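Side-chain contacts in acetyltransferase (Escherichia coli, PDB 7BYY), which acetylates aminoacyl-tRNAs, probably glycyl-tRNA among them, with acetyl-CoA as the acetyl donor, and thereby acts as a bacterial toxin: residues C71-Y76 with F123-I128; V101-A106 with N148-L153; C16-D21 with P25-F30. The protein carries 1 engineered substitution. All blocks are in the same frame, centred on the assembly; numbering follows the deposited sequence.

Followed from the N terminus, the chain first closes interaction 3, a short local loop in which residues 25-30 turn back on 16-21 after the first strand and before helix 35-50. This loop is complete before the others open. Interaction 1 starts on strand 67-79 and interaction 2 on the next strand, 94-105; the chain then reaches helix 114-132, which closes interaction 1, and later helix 147-151, which closes interaction 2. Interactions 1 and 2 therefore cross rather than nest. They also meet within the sheet, where Thr-72 pairs with Val-101 and Met-102. Interaction 3 fastens the loop after the edge strand, while interactions 1 and 2 tie two central strands of this GNAT fold to helices.

Interaction 1 (C71-Y76 with F123-I128); sequences CTFTAY and FEHVKI
Phe-73 and His-125 make this contact as a single pair of rings that joins strand 67-79 to helix 114-132. The far end of the phenyl ring does the touching: CZ of Phe-73 lies 3.4 Å from CD2 of His-125, and Phe-73 CE2 is 3.6 Å from the same carbon. The imidazole meets the phenyl obliquely, its plane turned by 59° from that of Phe-73, with ring centres 5.4 Å apart. The arrangement is thus neither a parallel stack nor a T-shaped pair.

The torsion of the histidine helps explain the meeting. His-125 sends CG anti to the backbone N (chi1 -163°), which carries the imidazole off helix 114-132 toward the sheet, while the CB of Phe-73 already points from strand 67-79 toward the helix. The two backbones can then stay well apart, with CA of Phe-73 and CA of Val-126 still separated by 9.8 Å.

Farther out, the phenyl ring also meets Phe-122 on the same helix and touches Leu-133 of the second subunit. The imidazole uses NE2 for a hydrogen bond to the backbone O of Ala-132 of the second subunit. Behind the rings, Phe-73 is held in the sheet by backbone pairing with Ala-55.

The chemistry therefore divides the histidine between two tasks. Its carbon CD2 joins the apolar layer between the central GNAT sheet and a covering helix, whereas its NE2, which must carry the hydrogen in a bond to a carbonyl, reaches across the dimer interface and probably restrains the rotation of the ring.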
ATOM      1  N   CYS A  71      -1.338  14.701  -9.127  1.00 41.33           N
ATOM      2  CA  CYS A  71      -0.495  13.520  -8.978  1.00 40.07           C
ATOM      3  C   CYS A  71      -1.334  12.402  -8.377  1.00 38.73           C
ATOM      4  O   CYS A  71      -1.706  12.478  -7.203  1.00 40.95           O
ATOM      5  CB  CYS A  71       0.706  13.837  -8.103  1.00 38.51           C
ATOM      6  SG  CYS A  71       1.586  12.380  -7.566  1.00 38.32           S
ATOM      7  N   THR A  72      -1.615  11.367  -9.165  1.00 35.88           N
ATOM      8  CA  THR A  72      -2.424  10.244  -8.713  1.00 37.23           C
ATOM      9  C   THR A  72      -1.576   8.982  -8.616  1.00 40.09           C
ATOM     10  O   THR A  72      -0.648   8.771  -9.403  1.00 42.15           O
ATOM     11  CB  THR A  72      -3.611   9.991  -9.648  1.00 38.83           C
ATOM     12  OG1 THR A  72      -3.137   9.773 -10.979  1.00 38.76           O
ATOM     13  CG2 THR A  72      -4.562  11.182  -9.642  1.00 40.59           C
ATOM     14  N   PHE A  73      -1.915   8.136  -7.645  1.00 40.12           N
ATOM     15  CA  PHE A  73      -1.113   6.957  -7.356  1.00 38.02           C
ATOM     16  C   PHE A  73      -1.995   5.900  -6.704  1.00 35.81           C
ATOM     17  O   PHE A  73      -2.989   6.223  -6.046  1.00 37.41           O
ATOM     18  CB  PHE A  73       0.070   7.307  -6.450  1.00 36.55           C
ATOM     19  CG  PHE A  73      -0.311   8.122  -5.249  1.00 36.43           C
ATOM     20  CD1 PHE A  73      -0.430   9.501  -5.337  1.00 35.30           C
ATOM     21  CD2 PHE A  73      -0.552   7.510  -4.029  1.00 37.42           C
ATOM     22  CE1 PHE A  73      -0.782  10.254  -4.232  1.00 34.63           C
ATOM     23  CE2 PHE A  73      -0.901   8.258  -2.921  1.00 35.89           C
ATOM     24  CZ  PHE A  73      -1.016   9.633  -3.023  1.00 34.14           C
ATOM     25  N   THR A  74      -1.625   4.636  -6.906  1.00 33.64           N
ATOM     26  CA  THR A  74      -2.357   3.488  -6.383  1.00 33.05           C
ATOM     27  C   THR A  74      -1.377   2.519  -5.733  1.00 32.13           C
ATOM     28  O   THR A  74      -0.167   2.752  -5.695  1.00 31.42           O
ATOM     29  CB  THR A  74      -3.144   2.761  -7.485  1.00 35.41           C
ATOM     30  OG1 THR A  74      -2.241   1.980  -8.280  1.00 35.38           O
ATOM     31  CG2 THR A  74      -3.867   3.746  -8.386  1.00 37.08           C
ATOM     32  N   ALA A  75      -1.911   1.416  -5.220  1.00 34.95           N
ATOM     33  CA  ALA A  75      -1.089   0.306  -4.763  1.00 36.86           C
ATOM     34  C   ALA A  75      -0.886  -0.683  -5.903  1.00 38.26           C
ATOM     35  O   ALA A  75      -1.758  -0.862  -6.757  1.00 41.15           O
ATOM     36  CB  ALA A  75      -1.727  -0.394  -3.561  1.00 35.61           C
ATOM     37  N   TYR A  76       0.279  -1.324  -5.914  1.00 38.14           N
ATOM     38  CA  TYR A  76       0.666  -2.145  -7.051  1.00 41.92           C
ATOM     39  C   TYR A  76       1.699  -3.165  -6.595  1.00 44.19           C
ATOM     40  O   TYR A  76       2.401  -2.964  -5.602  1.00 45.44           O
ATOM     41  CB  TYR A  76       1.219  -1.279  -8.188  1.00 45.34           C
ATOM     42  CG  TYR A  76       1.259  -1.953  -9.538  1.00 51.59           C
ATOM     43  CD1 TYR A  76       0.190  -2.712  -9.992  1.00 55.16           C
ATOM     44  CD2 TYR A  76       2.365  -1.818 -10.368  1.00 54.80           C
ATOM     45  CE1 TYR A  76       0.226  -3.326 -11.231  1.00 59.81           C
ATOM     46  CE2 TYR A  76       2.409  -2.424 -11.608  1.00 58.04           C
ATOM     47  CZ  TYR A  76       1.338  -3.178 -12.034  1.00 61.86           C
ATOM     48  OH  TYR A  76       1.380  -3.786 -13.268  1.00 66.87           O
ATOM     49  N   PHE A 123       6.867  12.132  -2.608  1.00 42.97           N
ATOM     50  CA  PHE A 123       7.835  11.326  -1.870  1.00 43.90           C
ATOM     51  C   PHE A 123       7.558  11.371  -0.373  1.00 43.01           C
ATOM     52  O   PHE A 123       7.687  10.356   0.322  1.00 39.38           O
ATOM     53  CB  PHE A 123       9.257  11.807  -2.164  1.00 44.85           C
ATOM     54  CG  PHE A 123       9.789  11.356  -3.494  1.00 46.51           C
ATOM     55  CD1 PHE A 123       9.056  10.494  -4.296  1.00 47.13           C
ATOM     56  CD2 PHE A 123      11.023  11.796  -3.946  1.00 46.77           C
ATOM     57  CE1 PHE A 123       9.547  10.077  -5.522  1.00 47.97           C
ATOM     58  CE2 PHE A 123      11.518  11.383  -5.171  1.00 47.34           C
ATOM     59  CZ  PHE A 123      10.779  10.523  -5.960  1.00 47.05           C
ATOM     60  N   GLU A 124       7.177  12.541   0.142  1.00 47.43           N
ATOM     61  CA  GLU A 124       6.837  12.641   1.556  1.00 49.63           C
ATOM     62  C   GLU A 124       5.610  11.806   1.891  1.00 45.13           C
ATOM     63  O   GLU A 124       5.521  11.242   2.988  1.00 45.01           O
ATOM     64  CB  GLU A 124       6.607  14.101   1.943  1.00 55.25           C
ATOM     65  CG  GLU A 124       6.692  14.354   3.435  1.00 62.71           C
ATOM     66  CD  GLU A 124       8.123  14.361   3.935  1.00 71.00           C
ATOM     67  OE1 GLU A 124       8.944  15.117   3.368  1.00 74.49           O
ATOM     68  OE2 GLU A 124       8.427  13.614   4.894  1.00 74.08           O
ATOM     69  N   HIS A 125       4.656  11.713   0.963  1.00 39.39           N
ATOM     70  CA  HIS A 125       3.493  10.869   1.193  1.00 37.53           C
ATOM     71  C   HIS A 125       3.846   9.391   1.092  1.00 36.43           C
ATOM     72  O   HIS A 125       3.275   8.567   1.819  1.00 36.11           O
ATOM     73  CB  HIS A 125       2.384  11.220   0.205  1.00 39.27           C
ATOM     74  CG  HIS A 125       1.038  10.710   0.609  1.00 39.72           C
ATOM     75  ND1 HIS A 125       0.317  11.259   1.648  1.00 40.82           N
ATOM     76  CD2 HIS A 125       0.286   9.695   0.124  1.00 40.29           C
ATOM     77  CE1 HIS A 125      -0.826  10.609   1.778  1.00 41.56           C
ATOM     78  NE2 HIS A 125      -0.869   9.654   0.865  1.00 39.87           N
ATOM     79  N   VAL A 126       4.777   9.041   0.201  1.00 32.65           N
ATOM     80  CA  VAL A 126       5.242   7.659   0.109  1.00 30.27           C
ATOM     81  C   VAL A 126       5.894   7.232   1.417  1.00 29.76           C
ATOM     82  O   VAL A 126       5.728   6.091   1.869  1.00 28.50           O
ATOM     83  CB  VAL A 126       6.201   7.499  -1.085  1.00 33.19           C
ATOM     84  CG1 VAL A 126       6.875   6.138  -1.053  1.00 33.13           C
ATOM     85  CG2 VAL A 126       5.448   7.680  -2.388  1.00 35.36           C
ATOM     86  N   LYS A 127       6.633   8.145   2.056  1.00 30.80           N
ATOM     87  CA  LYS A 127       7.226   7.839   3.353  1.00 34.02           C
ATOM     88  C   LYS A 127       6.151   7.503   4.380  1.00 35.63           C
ATOM     89  O   LYS A 127       6.301   6.555   5.161  1.00 36.54           O
ATOM     90  CB  LYS A 127       8.082   9.014   3.827  1.00 36.39           C
ATOM     91  CG  LYS A 127       8.735   8.828   5.191  1.00 34.86           C
ATOM     92  CD  LYS A 127       9.743   9.935   5.457  1.00 37.89           C
ATOM     93  CE  LYS A 127      10.002  10.118   6.945  1.00 42.12           C
ATOM     94  NZ  LYS A 127      10.421   8.847   7.605  1.00 45.45           N
ATOM     95  N   ILE A 128       5.054   8.265   4.387  1.00 33.84           N
ATOM     96  CA  ILE A 128       3.933   7.949   5.268  1.00 32.70           C
ATOM     97  C   ILE A 128       3.403   6.555   4.960  1.00 33.84           C
ATOM     98  O   ILE A 128       3.171   5.740   5.862  1.00 34.70           O
ATOM     99  CB  ILE A 128       2.827   9.011   5.136  1.00 30.34           C
ATOM    100  CG1 ILE A 128       3.351  10.393   5.541  1.00 31.79           C
ATOM    101  CG2 ILE A 128       1.596   8.609   5.949  1.00 25.37           C
ATOM    102  CD1 ILE A 128       3.046  10.779   6.971  1.00 34.70           C
TER

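Interaction 2 (V101-A106 with N148-L153); sequences VMLGVA and NFYARL
Leu-103 meets Phe-149 and Tyr-150 in a mainly apolar contact between strand 94-105 and helix 147-151. Its branch CD2 serves both aromatic residues, lying 4.0 Å from CE2 of Phe-149 and 4.1 Å from CE1 of Tyr-150. Leucine and phenylalanine cross at about a right angle, whereas leucine and tyrosine run past each other in opposite directions. With CG anti to the backbone N (chi1 158°), Leu-103 extends from the strand toward the helix.

The phenol end adds a van der Waals contact: OH of Tyr-150 is 3.6 Å from CB of Leu-103. CD2 of Phe-149 sits over the centre of the Tyr-150 ring, 3.7 Å above its plane, so the two aromatic side chains pack on each other as well as on Leu-103.

Backbone pairing sets the strand. Val-101 and Met-102 both face Thr-72 in a classic beta bulge, just before Leu-103. Such a bulge in this strand is a familiar GNAT feature, associated with acetyl-CoA binding in relatives.

Leu-118 and Cys-71 also pack on Leu-103, and Leu-140 of strand 137-142, the parallel neighbour of 94-105, packs on Tyr-150. The chemistry implies that shape and dispersion, more than polar bonding, hold the helix against this part of the sheet.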
ATOM      1  N   VAL A 101       0.876   6.777 -11.295  1.00 39.68           N
ATOM      2  CA  VAL A 101       0.166   6.589 -12.553  1.00 45.51           C
ATOM      3  C   VAL A 101      -0.006   7.885 -13.338  1.00 53.08           C
ATOM      4  O   VAL A 101      -0.226   7.830 -14.557  1.00 56.73           O
ATOM      5  CB  VAL A 101      -1.203   5.914 -12.317  1.00 42.65           C
ATOM      6  CG1 VAL A 101      -1.057   4.761 -11.335  1.00 38.92           C
ATOM      7  CG2 VAL A 101      -2.223   6.914 -11.819  1.00 43.27           C
ATOM      8  N   MET A 102       0.109   9.042 -12.690  1.00 57.47           N
ATOM      9  CA  MET A 102      -0.070  10.308 -13.386  1.00 58.49           C
ATOM     10  C   MET A 102       0.576  11.421 -12.582  1.00 57.89           C
ATOM     11  O   MET A 102       0.463  11.452 -11.353  1.00 60.66           O
ATOM     12  CB  MET A 102      -1.554  10.620 -13.606  1.00 59.42           C
ATOM     13  CG  MET A 102      -2.019  10.406 -15.027  1.00 64.00           C
ATOM     14  SD  MET A 102      -3.795  10.630 -15.200  1.00 68.41           S
ATOM     15  CE  MET A 102      -4.401   9.299 -14.163  1.00 65.99           C
ATOM     16  N   LEU A 103       1.252  12.328 -13.283  1.00 50.54           N
ATOM     17  CA  LEU A 103       1.734  13.557 -12.662  1.00 47.41           C
ATOM     18  C   LEU A 103       1.861  14.597 -13.762  1.00 47.82           C
ATOM     19  O   LEU A 103       2.719  14.469 -14.642  1.00 52.09           O
ATOM     20  CB  LEU A 103       3.060  13.334 -11.943  1.00 46.74           C
ATOM     21  CG  LEU A 103       3.937  14.566 -11.703  1.00 47.35           C
ATOM     22  CD1 LEU A 103       3.263  15.529 -10.752  1.00 48.76           C
ATOM     23  CD2 LEU A 103       5.287  14.153 -11.155  1.00 47.28           C
ATOM     24  N   GLY A 104       1.002  15.598 -13.720  1.00 43.52           N
ATOM     25  CA  GLY A 104       1.010  16.652 -14.719  1.00 41.40           C
ATOM     26  C   GLY A 104       0.985  18.020 -14.076  1.00 38.82           C
ATOM     27  O   GLY A 104       0.329  18.229 -13.057  1.00 37.39           O
ATOM     28  N   VAL A 105       1.718  18.949 -14.685  1.00 37.49           N
ATOM     29  CA  VAL A 105       1.736  20.351 -14.283  1.00 34.18           C
ATOM     30  C   VAL A 105       1.071  21.156 -15.388  1.00 38.58           C
ATOM     31  O   VAL A 105       1.397  20.980 -16.569  1.00 41.35           O
ATOM     32  CB  VAL A 105       3.168  20.851 -14.024  1.00 33.22           C
ATOM     33  CG1 VAL A 105       3.188  22.372 -13.896  1.00 33.89           C
ATOM     34  CG2 VAL A 105       3.748  20.197 -12.780  1.00 32.25           C
ATOM     35  N   ALA A 106       0.137  22.028 -15.010  1.00 41.13           N
ATOM     36  CA  ALA A 106      -0.529  22.877 -15.986  1.00 44.30           C
ATOM     37  C   ALA A 106       0.496  23.681 -16.778  1.00 48.25           C
ATOM     38  O   ALA A 106       1.540  24.084 -16.258  1.00 48.22           O
ATOM     39  CB  ALA A 106      -1.524  23.811 -15.296  1.00 42.16           C
ATOM     40  N   ASN A 148      13.203  11.739 -19.158  1.00 63.17           N
ATOM     41  CA  ASN A 148      14.361  12.446 -18.622  1.00 65.55           C
ATOM     42  C   ASN A 148      14.058  13.077 -17.271  1.00 63.10           C
ATOM     43  O   ASN A 148      14.957  13.200 -16.432  1.00 64.70           O
ATOM     44  CB  ASN A 148      14.833  13.507 -19.616  1.00 68.42           C
ATOM     45  CG  ASN A 148      15.951  13.006 -20.507  1.00 73.15           C
ATOM     46  OD1 ASN A 148      15.760  12.801 -21.707  1.00 75.79           O
ATOM     47  ND2 ASN A 148      17.127  12.798 -19.922  1.00 74.73           N
ATOM     48  N   PHE A 149      12.806  13.472 -17.036  1.00 56.63           N
ATOM     49  CA  PHE A 149      12.444  14.073 -15.757  1.00 51.70           C
ATOM     50  C   PHE A 149      12.603  13.075 -14.615  1.00 49.24           C
ATOM     51  O   PHE A 149      13.344  13.322 -13.656  1.00 47.77           O
ATOM     52  CB  PHE A 149      11.011  14.609 -15.818  1.00 49.06           C
ATOM     53  CG  PHE A 149      10.472  15.049 -14.488  1.00 46.05           C
ATOM     54  CD1 PHE A 149      10.926  16.215 -13.895  1.00 44.20           C
ATOM     55  CD2 PHE A 149       9.511  14.298 -13.831  1.00 45.81           C
ATOM     56  CE1 PHE A 149      10.431  16.623 -12.669  1.00 40.59           C
ATOM     57  CE2 PHE A 149       9.013  14.700 -12.605  1.00 42.16           C
ATOM     58  CZ  PHE A 149       9.474  15.865 -12.024  1.00 39.59           C
ATOM     59  N   TYR A 150      11.911  11.934 -14.701  1.00 46.14           N
ATOM     60  CA  TYR A 150      11.998  10.940 -13.634  1.00 44.37           C
ATOM     61  C   TYR A 150      13.406  10.364 -13.531  1.00 46.52           C
ATOM     62  O   TYR A 150      13.884  10.072 -12.430  1.00 44.89           O
ATOM     63  CB  TYR A 150      10.970   9.828 -13.860  1.00 43.35           C
ATOM     64  CG  TYR A 150       9.528  10.302 -13.866  1.00 43.95           C
ATOM     65  CD1 TYR A 150       8.907  10.735 -12.697  1.00 43.06           C
ATOM     66  CD2 TYR A 150       8.788  10.313 -15.042  1.00 44.56           C
ATOM     67  CE1 TYR A 150       7.586  11.167 -12.705  1.00 42.91           C
ATOM     68  CE2 TYR A 150       7.473  10.743 -15.061  1.00 44.29           C
ATOM     69  CZ  TYR A 150       6.874  11.170 -13.893  1.00 44.34           C
ATOM     70  OH  TYR A 150       5.562  11.595 -13.922  1.00 41.58           O
ATOM     71  N   ALA A 151      14.089  10.201 -14.669  1.00 50.05           N
ATOM     72  CA  ALA A 151      15.472   9.739 -14.636  1.00 50.86           C
ATOM     73  C   ALA A 151      16.374  10.747 -13.941  1.00 53.67           C
ATOM     74  O   ALA A 151      17.329  10.359 -13.257  1.00 54.04           O
ATOM     75  CB  ALA A 151      15.979   9.468 -16.053  1.00 49.70           C
ATOM     76  N   ARG A 152      16.079  12.038 -14.090  1.00 55.75           N
ATOM     77  CA  ARG A 152      16.885  13.069 -13.453  1.00 56.70           C
ATOM     78  C   ARG A 152      16.687  13.132 -11.946  1.00 54.53           C
ATOM     79  O   ARG A 152      17.430  13.855 -11.275  1.00 55.94           O
ATOM     80  CB  ARG A 152      16.586  14.438 -14.071  1.00 55.37           C
ATOM     81  CG  ARG A 152      17.486  14.774 -15.247  1.00 57.60           C
ATOM     82  CD  ARG A 152      17.406  16.241 -15.622  1.00 60.19           C
ATOM     83  NE  ARG A 152      16.286  16.517 -16.515  1.00 60.36           N
ATOM     84  CZ  ARG A 152      15.124  17.025 -16.117  1.00 58.61           C
ATOM     85  NH1 ARG A 152      14.933  17.314 -14.837  1.00 58.39           N
ATOM     86  NH2 ARG A 152      14.158  17.246 -17.000  1.00 56.99           N
ATOM     87  N   LEU A 153      15.721  12.399 -11.397  1.00 48.71           N
ATOM     88  CA  LEU A 153      15.448  12.433  -9.967  1.00 43.12           C
ATOM     89  C   LEU A 153      15.497  11.039  -9.348  1.00 42.97           C
ATOM     90  O   LEU A 153      14.867  10.790  -8.318  1.00 45.52           O
ATOM     91  CB  LEU A 153      14.105  13.106  -9.692  1.00 36.97           C
ATOM     92  CG  LEU A 153      13.938  14.464 -10.378  1.00 38.13           C
ATOM     93  CD1 LEU A 153      12.479  14.782 -10.597  1.00 35.94           C
ATOM     94  CD2 LEU A 153      14.609  15.567  -9.574  1.00 40.34           C
TER

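Interaction 3 (C16-D21 with P25-F30); sequences CNYQSD and PGQKQF
Two extended torsions bring Tyr-18 and Gln-27 together across the loop that links the first strand of this GNAT fold to helix 35-50. Tyr-18 holds CG opposite its backbone N (chi1 170°), which directs its phenol toward residues 25-30. Gln-27 does likewise (chi1 177°), and its chain stays extended beyond CG, so that the terminal amide reaches the tyrosine from the opposite direction. The backbones remain far apart, with CA of Tyr-18 11.3 Å from CA of Gln-27; the side chains alone bridge the gap.

The amide donates through NE2, and the phenol oxygen accepts. The N-H points nearly straight at its target, and the phenol oxygen lies almost in the amide plane. Ring and amide planes are 70° apart, and OE1 of Gln-27 lies 3.6 Å from CE2 of Tyr-18.

The phenol OH and the amide OE1 each find a backbone partner in the same loop. The phenol OH also bonds the backbone O of Ile-22; a carbonyl can only accept, and the hydroxyl therefore donates to Ile-22 while accepting from NE2 of Gln-27. The amide OE1 takes the backbone N of Tyr-24. That bond settles which end of the amide is oxygen and leaves NE2 facing the tyrosine. Leu-45 of helix 35-50 packs on both side chains, placing the pair beneath the helix.

Gly-26, with its positive phi, shapes the turn just before Gln-27. At the centre of the arrangement NE2 of Gln-27 stands 2.8 Å from OH of Tyr-18.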
ATOM      1  N   CYS A  16      -1.925  19.626  -1.098  1.00 54.00           N
ATOM      2  CA  CYS A  16      -3.150  19.132  -0.488  1.00 55.03           C
ATOM      3  C   CYS A  16      -3.474  17.749  -1.024  1.00 53.85           C
ATOM      4  O   CYS A  16      -3.253  17.466  -2.204  1.00 55.04           O
ATOM      5  CB  CYS A  16      -4.339  20.067  -0.762  1.00 56.85           C
ATOM      6  SG  CYS A  16      -4.019  21.834  -0.519  1.00 61.36           S
ATOM      7  N   ASN A  17      -3.992  16.890  -0.149  1.00 50.82           N
ATOM      8  CA  ASN A  17      -4.651  15.670  -0.598  1.00 46.90           C
ATOM      9  C   ASN A  17      -5.974  16.047  -1.243  1.00 43.26           C
ATOM     10  O   ASN A  17      -6.851  16.612  -0.582  1.00 43.26           O
ATOM     11  CB  ASN A  17      -4.876  14.718   0.574  1.00 50.79           C
ATOM     12  CG  ASN A  17      -3.664  13.866   0.875  1.00 55.92           C
ATOM     13  OD1 ASN A  17      -2.836  14.220   1.712  1.00 56.57           O
ATOM     14  ND2 ASN A  17      -3.553  12.730   0.193  1.00 59.44           N
ATOM     15  N   TYR A  18      -6.116  15.757  -2.533  1.00 42.94           N
ATOM     16  CA  TYR A  18      -7.284  16.228  -3.266  1.00 46.30           C
ATOM     17  C   TYR A  18      -8.560  15.626  -2.694  1.00 52.67           C
ATOM     18  O   TYR A  18      -8.659  14.410  -2.500  1.00 51.84           O
ATOM     19  CB  TYR A  18      -7.164  15.885  -4.750  1.00 38.85           C
ATOM     20  CG  TYR A  18      -8.449  16.142  -5.496  1.00 31.82           C
ATOM     21  CD1 TYR A  18      -9.272  15.092  -5.883  1.00 29.80           C
ATOM     22  CD2 TYR A  18      -8.858  17.438  -5.786  1.00 30.35           C
ATOM     23  CE1 TYR A  18     -10.458  15.323  -6.550  1.00 30.72           C
ATOM     24  CE2 TYR A  18     -10.042  17.679  -6.452  1.00 31.52           C
ATOM     25  CZ  TYR A  18     -10.837  16.617  -6.832  1.00 31.72           C
ATOM     26  OH  TYR A  18     -12.018  16.844  -7.496  1.00 34.48           O
ATOM     27  N   GLN A  19      -9.539  16.485  -2.427  1.00 62.66           N
ATOM     28  CA  GLN A  19     -10.849  16.070  -1.943  1.00 65.95           C
ATOM     29  C   GLN A  19     -11.809  15.981  -3.122  1.00 66.20           C
ATOM     30  O   GLN A  19     -11.885  16.907  -3.937  1.00 67.29           O
ATOM     31  CB  GLN A  19     -11.382  17.046  -0.894  1.00 70.39           C
ATOM     32  CG  GLN A  19     -10.338  17.517   0.107  1.00 73.57           C
ATOM     33  CD  GLN A  19     -10.525  16.901   1.480  1.00 77.72           C
ATOM     34  OE1 GLN A  19     -11.651  16.737   1.956  1.00 79.96           O
ATOM     35  NE2 GLN A  19      -9.417  16.551   2.127  1.00 77.98           N
ATOM     36  N   SER A  20     -12.541  14.866  -3.207  1.00 60.93           N
ATOM     37  CA  SER A  20     -13.419  14.627  -4.348  1.00 57.39           C
ATOM     38  C   SER A  20     -14.566  15.626  -4.434  1.00 50.23           C
ATOM     39  O   SER A  20     -15.122  15.812  -5.522  1.00 45.25           O
ATOM     40  CB  SER A  20     -13.974  13.203  -4.294  1.00 62.49           C
ATOM     41  OG  SER A  20     -14.316  12.832  -2.969  1.00 66.49           O
ATOM     42  N   ASP A  21     -14.932  16.272  -3.328  1.00 48.29           N
ATOM     43  CA  ASP A  21     -16.028  17.231  -3.318  1.00 49.72           C
ATOM     44  C   ASP A  21     -15.566  18.663  -3.559  1.00 45.57           C
ATOM     45  O   ASP A  21     -16.351  19.597  -3.361  1.00 46.03           O
ATOM     46  CB  ASP A  21     -16.795  17.148  -1.994  1.00 55.66           C
ATOM     47  CG  ASP A  21     -15.876  17.066  -0.787  1.00 59.20           C
ATOM     48  OD1 ASP A  21     -14.823  16.399  -0.884  1.00 59.23           O
ATOM     49  OD2 ASP A  21     -16.209  17.666   0.259  1.00 60.67           O
ATOM     50  N   PRO A  25     -10.194  26.189  -9.354  1.00 39.42           N
ATOM     51  CA  PRO A  25     -10.105  26.899 -10.637  1.00 40.93           C
ATOM     52  C   PRO A  25      -9.076  26.245 -11.546  1.00 42.00           C
ATOM     53  O   PRO A  25      -7.978  25.885 -11.116  1.00 40.29           O
ATOM     54  CB  PRO A  25      -9.677  28.315 -10.232  1.00 40.81           C
ATOM     55  CG  PRO A  25     -10.122  28.461  -8.828  1.00 40.97           C
ATOM     56  CD  PRO A  25     -10.019  27.096  -8.207  1.00 39.32           C
ATOM     57  N   GLY A  26      -9.447  26.086 -12.815  1.00 43.59           N
ATOM     58  CA  GLY A  26      -8.604  25.427 -13.786  1.00 42.80           C
ATOM     59  C   GLY A  26      -8.724  23.920 -13.823  1.00 43.76           C
ATOM     60  O   GLY A  26      -8.202  23.299 -14.754  1.00 47.19           O
ATOM     61  N   GLN A  27      -9.403  23.308 -12.850  1.00 42.93           N
ATOM     62  CA  GLN A  27      -9.519  21.854 -12.827  1.00 41.13           C
ATOM     63  C   GLN A  27     -10.388  21.342 -13.974  1.00 43.70           C
ATOM     64  O   GLN A  27     -10.114  20.275 -14.536  1.00 40.40           O
ATOM     65  CB  GLN A  27     -10.081  21.403 -11.479  1.00 40.55           C
ATOM     66  CG  GLN A  27     -10.308  19.910 -11.363  1.00 40.16           C
ATOM     67  CD  GLN A  27     -10.693  19.490  -9.959  1.00 40.34           C
ATOM     68  OE1 GLN A  27     -10.518  20.245  -9.000  1.00 39.94           O
ATOM     69  NE2 GLN A  27     -11.216  18.273  -9.827  1.00 39.48           N
ATOM     70  N   LYS A  28     -11.433  22.091 -14.340  1.00 49.70           N
ATOM     71  CA  LYS A  28     -12.347  21.646 -15.390  1.00 52.14           C
ATOM     72  C   LYS A  28     -11.708  21.658 -16.772  1.00 55.37           C
ATOM     73  O   LYS A  28     -12.253  21.043 -17.695  1.00 53.95           O
ATOM     74  CB  LYS A  28     -13.604  22.515 -15.405  1.00 51.73           C
ATOM     75  CG  LYS A  28     -14.657  22.099 -14.398  1.00 50.71           C
ATOM     76  CD  LYS A  28     -15.779  23.123 -14.315  1.00 52.94           C
ATOM     77  CE  LYS A  28     -16.449  23.330 -15.665  1.00 54.76           C
ATOM     78  NZ  LYS A  28     -17.525  24.358 -15.597  1.00 54.72           N
ATOM     79  N   GLN A  29     -10.599  22.376 -16.952  1.00 62.70           N
ATOM     80  CA  GLN A  29      -9.865  22.338 -18.212  1.00 66.34           C
ATOM     81  C   GLN A  29      -8.447  21.803 -18.033  1.00 65.36           C
ATOM     82  O   GLN A  29      -8.113  20.768 -18.615  1.00 66.13           O
ATOM     83  CB  GLN A  29      -9.881  23.734 -18.848  1.00 70.12           C
ATOM     84  CG  GLN A  29     -11.227  24.439 -18.664  1.00 75.30           C
ATOM     85  CD  GLN A  29     -11.549  25.413 -19.777  1.00 82.55           C
ATOM     86  OE1 GLN A  29     -12.544  25.252 -20.490  1.00 86.26           O
ATOM     87  NE2 GLN A  29     -10.714  26.436 -19.931  1.00 84.55           N
ATOM     88  N   PHE A  30      -7.620  22.438 -17.205  1.00 64.38           N
ATOM     89  CA  PHE A  30      -6.307  21.910 -16.821  1.00 63.09           C
ATOM     90  C   PHE A  30      -5.486  21.465 -18.038  1.00 64.16           C
ATOM     91  O   PHE A  30      -5.232  20.283 -18.264  1.00 67.44           O
ATOM     92  CB  PHE A  30      -6.465  20.760 -15.822  1.00 56.95           C
ATOM     93  CG  PHE A  30      -5.177  20.360 -15.164  1.00 52.01           C
ATOM     94  CD1 PHE A  30      -4.611  21.153 -14.178  1.00 49.77           C
ATOM     95  CD2 PHE A  30      -4.526  19.199 -15.535  1.00 49.62           C
ATOM     96  CE1 PHE A  30      -3.425  20.787 -13.577  1.00 48.76           C
ATOM     97  CE2 PHE A  30      -3.340  18.830 -14.939  1.00 48.50           C
ATOM     98  CZ  PHE A  30      -2.789  19.624 -13.958  1.00 48.00           C
TER